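Local coordinates for protein putative enoyl-CoA hydratase/isomerase (Mycobacterium abscessus, PDB 3RSI) that probably acts as a hydro-lyase of the enoyl-CoA hydratase/isomerase (crotonase) family in lipid metabolism, at residues L154-K162 with F176-V184. Numbering follows the deposited sequence.
Sequences LKRQIPYTK and FEAYHFGLV
The aliphatic chain of Lys162 lies across one face of the Phe181 ring, crossing that side chain at about a right angle. Its CG stands 3.7 Å from the ring centroid, only 5° off the ring normal, as a CH-pi contact, and CD follows at 3.6 Å from Phe181 CZ. A bend at chi2 (72°) turns the chain along the face and carries the ammonium group past the ring to the neighbourhood of Glu177. Lys162 NZ and Glu177 OE2 are 4.5 Å apart, too far for a salt bridge, and two waters link them: both donate to OE2 and accept from NZ, one of the NZ bonds being weak. NZ also forms a salt bridge with Glu165 and donates to Gly185 O of a second subunit. Over the opposite face of Phe181 lies CD2 of its neighbour His180, while Pro159 CG comes in at the ring edge, in plane, 3.9 Å from CD1.

In this crotonase-like protein the contact joins the turn between helices 150-157 and 160-169, where Pro159 is the N-cap residue of the second helix, to the turn leaving helix 175-180. Pro159 packs on Gly182 of a second subunit, and Tyr179 meets the ring of Phe181 of a third subunit nearly perpendicularly (planes at about 85°).

Beyond the CB end of the ring, the Phe181 carbonyl oxygen sits against Ile158 CB and, at 3.2 Å, Pro159 CD. Ile158 CG2, anti to its own carbonyl carbon, reaches 3.8 Å from Leu183 CB, and the side chains of Leu154 and Leu183 cross at about a right angle, CD1 to CD1 4.0 Å. A water donates to both Gly182 O and Gln157 O, bridging the two backbones.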
loop_
_atom_site.group_PDB
_atom_site.type_symbol
_atom_site.label_atom_id
_atom_site.label_comp_id
_atom_site.label_asym_id
_atom_site.label_seq_id
_atom_site.Cartn_x
_atom_site.Cartn_y
_atom_site.Cartn_z
ATOM N N LEU B 154 -5.253 -8.868 0.074
ATOM C CA LEU B 154 -5.493 -7.929 1.180
ATOM C C LEU B 154 -4.286 -7.042 1.425
ATOM O O LEU B 154 -4.434 -5.806 1.522
ATOM C CB LEU B 154 -5.887 -8.646 2.464
ATOM C CG LEU B 154 -6.399 -7.744 3.599
ATOM C CD1 LEU B 154 -7.586 -6.865 3.099
ATOM C CD2 LEU B 154 -6.831 -8.575 4.835
ATOM N N LYS B 155 -3.100 -7.663 1.478
ATOM C CA LYS B 155 -1.841 -6.931 1.655
ATOM C C LYS B 155 -1.543 -5.999 0.502
ATOM O O LYS B 155 -0.716 -5.119 0.652
ATOM C CB LYS B 155 -0.636 -7.872 1.823
ATOM C CG LYS B 155 -0.389 -8.757 0.586
ATOM C CD LYS B 155 0.903 -9.482 0.631
ATOM C CE LYS B 155 1.205 -10.124 -0.719
ATOM N NZ LYS B 155 0.253 -11.241 -1.089
ATOM N N ARG B 156 -2.169 -6.207 -0.658
ATOM C CA ARG B 156 -1.971 -5.288 -1.780
ATOM C C ARG B 156 -2.769 -4.006 -1.619
ATOM O O ARG B 156 -2.476 -3.000 -2.275
ATOM C CB ARG B 156 -2.364 -5.937 -3.102
ATOM C CG ARG B 156 -1.618 -7.208 -3.393
ATOM C CD ARG B 156 -2.052 -7.811 -4.689
ATOM N NE ARG B 156 -1.420 -9.110 -4.881
ATOM C CZ ARG B 156 -1.159 -9.665 -6.060
ATOM N NH1 ARG B 156 -1.469 -9.047 -7.212
ATOM N NH2 ARG B 156 -0.550 -10.830 -6.078
ATOM N N GLN B 157 -3.815 -4.076 -0.808
ATOM C CA GLN B 157 -4.818 -3.028 -0.734
ATOM C C GLN B 157 -4.748 -2.189 0.554
ATOM O O GLN B 157 -5.197 -1.037 0.561
ATOM C CB GLN B 157 -6.194 -3.657 -0.894
ATOM C CG GLN B 157 -6.378 -4.349 -2.240
ATOM C CD GLN B 157 -7.837 -4.653 -2.570
ATOM O OE1 GLN B 157 -8.751 -4.245 -1.848
ATOM N NE2 GLN B 157 -8.057 -5.358 -3.688
ATOM N N ILE B 158 -4.207 -2.779 1.623
ATOM C CA ILE B 158 -4.015 -2.102 2.930
ATOM C C ILE B 158 -2.637 -2.459 3.504
ATOM O O ILE B 158 -2.011 -3.435 3.070
ATOM C CB ILE B 158 -5.106 -2.462 3.972
ATOM C CG1 ILE B 158 -4.937 -3.895 4.501
ATOM C CG2 ILE B 158 -6.511 -2.251 3.408
ATOM C CD1 ILE B 158 -5.941 -4.225 5.643
ATOM N N PRO B 159 -2.167 -1.694 4.496
ATOM C CA PRO B 159 -0.814 -1.965 4.970
ATOM C C PRO B 159 -0.593 -3.412 5.409
ATOM O O PRO B 159 -1.402 -3.987 6.146
ATOM C CB PRO B 159 -0.638 -0.978 6.116
ATOM C CG PRO B 159 -1.462 0.202 5.670
ATOM C CD PRO B 159 -2.675 -0.414 5.023
ATOM N N TYR B 160 0.498 -3.970 4.892
ATOM C CA TYR B 160 0.922 -5.343 5.121
ATOM C C TYR B 160 0.690 -5.830 6.532
ATOM O O TYR B 160 0.120 -6.893 6.719
ATOM C CB TYR B 160 2.406 -5.412 4.822
ATOM C CG TYR B 160 3.049 -6.766 4.898
ATOM C CD1 TYR B 160 3.092 -7.599 3.773
ATOM C CD2 TYR B 160 3.687 -7.189 6.051
ATOM C CE1 TYR B 160 3.735 -8.835 3.821
ATOM C CE2 TYR B 160 4.334 -8.413 6.109
ATOM C CZ TYR B 160 4.354 -9.234 4.984
ATOM O OH TYR B 160 4.990 -10.461 5.037
ATOM N N THR B 161 1.146 -5.078 7.534
ATOM C CA THR B 161 1.035 -5.587 8.912
ATOM C C THR B 161 -0.404 -5.776 9.368
ATOM O O THR B 161 -0.686 -6.719 10.106
ATOM C CB THR B 161 1.861 -4.776 9.944
ATOM O OG1 THR B 161 1.933 -5.516 11.172
ATOM C CG2 THR B 161 1.278 -3.378 10.192
ATOM N N LYS B 162 -1.321 -4.923 8.908
ATOM C CA LYS B 162 -2.727 -5.079 9.280
ATOM C C LYS B 162 -3.439 -6.168 8.454
ATOM O O LYS B 162 -4.316 -6.863 8.958
ATOM C CB LYS B 162 -3.495 -3.744 9.250
ATOM C CG LYS B 162 -4.639 -3.686 10.326
ATOM C CD LYS B 162 -4.047 -3.556 11.734
ATOM C CE LYS B 162 -5.048 -3.680 12.862
ATOM N NZ LYS B 162 -4.350 -3.692 14.193
ATOM N N PHE B 176 -13.753 2.644 11.960
ATOM C CA PHE B 176 -12.714 3.666 12.120
ATOM C C PHE B 176 -11.329 3.090 11.741
ATOM O O PHE B 176 -10.550 3.725 11.034
ATOM C CB PHE B 176 -12.755 4.138 13.575
ATOM C CG PHE B 176 -11.829 5.259 13.904
ATOM C CD1 PHE B 176 -12.252 6.585 13.765
ATOM C CD2 PHE B 176 -10.556 5.003 14.447
ATOM C CE1 PHE B 176 -11.417 7.642 14.117
ATOM C CE2 PHE B 176 -9.717 6.057 14.806
ATOM C CZ PHE B 176 -10.143 7.377 14.633
ATOM N N GLU B 177 -11.050 1.876 12.208
ATOM C CA GLU B 177 -9.826 1.177 11.848
ATOM C C GLU B 177 -9.743 0.842 10.366
ATOM O O GLU B 177 -8.675 0.975 9.749
ATOM C CB GLU B 177 -9.701 -0.099 12.663
ATOM C CG GLU B 177 -9.268 0.128 14.089
ATOM C CD GLU B 177 -9.117 -1.182 14.818
ATOM O OE1 GLU B 177 -10.104 -1.961 14.828
ATOM O OE2 GLU B 177 -8.012 -1.436 15.342
ATOM N N ALA B 178 -10.851 0.359 9.816
ATOM C CA ALA B 178 -10.959 0.031 8.390
ATOM C C ALA B 178 -10.668 1.278 7.580
ATOM O O ALA B 178 -9.992 1.211 6.559
ATOM C CB ALA B 178 -12.336 -0.483 8.036
ATOM N N TYR B 179 -11.176 2.413 8.037
ATOM C CA TYR B 179 -10.885 3.679 7.347
ATOM C C TYR B 179 -9.437 4.119 7.574
ATOM O O TYR B 179 -8.787 4.575 6.638
ATOM C CB TYR B 179 -11.852 4.775 7.765
ATOM C CG TYR B 179 -11.609 6.110 7.112
ATOM C CD1 TYR B 179 -11.990 6.335 5.790
ATOM C CD2 TYR B 179 -11.025 7.166 7.815
ATOM C CE1 TYR B 179 -11.805 7.592 5.182
ATOM C CE2 TYR B 179 -10.806 8.427 7.202
ATOM C CZ TYR B 179 -11.207 8.626 5.894
ATOM O OH TYR B 179 -10.987 9.833 5.268
ATOM N N HIS B 180 -8.929 3.969 8.796
ATOM C CA HIS B 180 -7.521 4.303 9.079
ATOM C C HIS B 180 -6.528 3.596 8.136
ATOM O O HIS B 180 -5.578 4.214 7.619
ATOM C CB HIS B 180 -7.155 3.950 10.522
ATOM C CG HIS B 180 -5.746 4.289 10.881
ATOM N ND1 HIS B 180 -5.391 5.495 11.434
ATOM C CD2 HIS B 180 -4.598 3.580 10.762
ATOM C CE1 HIS B 180 -4.088 5.521 11.645
ATOM N NE2 HIS B 180 -3.581 4.368 11.246
ATOM N N PHE B 181 -6.758 2.303 7.931
ATOM C CA PHE B 181 -5.869 1.466 7.125
ATOM C C PHE B 181 -6.259 1.400 5.638
ATOM O O PHE B 181 -5.638 0.677 4.869
ATOM C CB PHE B 181 -5.786 0.073 7.745
ATOM C CG PHE B 181 -4.994 0.039 9.013
ATOM C CD1 PHE B 181 -3.624 0.012 8.965
ATOM C CD2 PHE B 181 -5.623 0.071 10.252
ATOM C CE1 PHE B 181 -2.866 -0.006 10.145
ATOM C CE2 PHE B 181 -4.891 0.044 11.420
ATOM C CZ PHE B 181 -3.513 0.016 11.373
ATOM N N GLY B 182 -7.258 2.193 5.246
ATOM C CA GLY B 182 -7.658 2.346 3.859
ATOM C C GLY B 182 -8.345 1.154 3.246
ATOM O O GLY B 182 -8.383 1.026 2.040
ATOM N N LEU B 183 -8.893 0.262 4.072
ATOM C CA LEU B 183 -9.700 -0.822 3.553
ATOM C C LEU B 183 -10.987 -0.245 2.943
ATOM O O LEU B 183 -11.520 -0.775 1.969
ATOM C CB LEU B 183 -10.035 -1.808 4.688
ATOM C CG LEU B 183 -10.866 -3.015 4.295
ATOM C CD1 LEU B 183 -10.172 -3.879 3.263
ATOM C CD2 LEU B 183 -11.219 -3.832 5.541
ATOM N N VAL B 184 -11.490 0.834 3.544
ATOM C CA VAL B 184 -12.637 1.566 2.999
ATOM C C VAL B 184 -12.248 3.023 2.772
ATOM O O VAL B 184 -11.251 3.507 3.334
ATOM C CB VAL B 184 -13.868 1.464 3.930
ATOM C CG1 VAL B 184 -14.243 -0.020 4.163
ATOM C CG2 VAL B 184 -13.621 2.158 5.264
HETATM O O HOH W 1 -7.885 -0.468 -0.097
HETATM O O HOH W 2 -5.644 -0.681 14.687
HETATM O O HOH W 3 -6.785 -3.776 15.569
#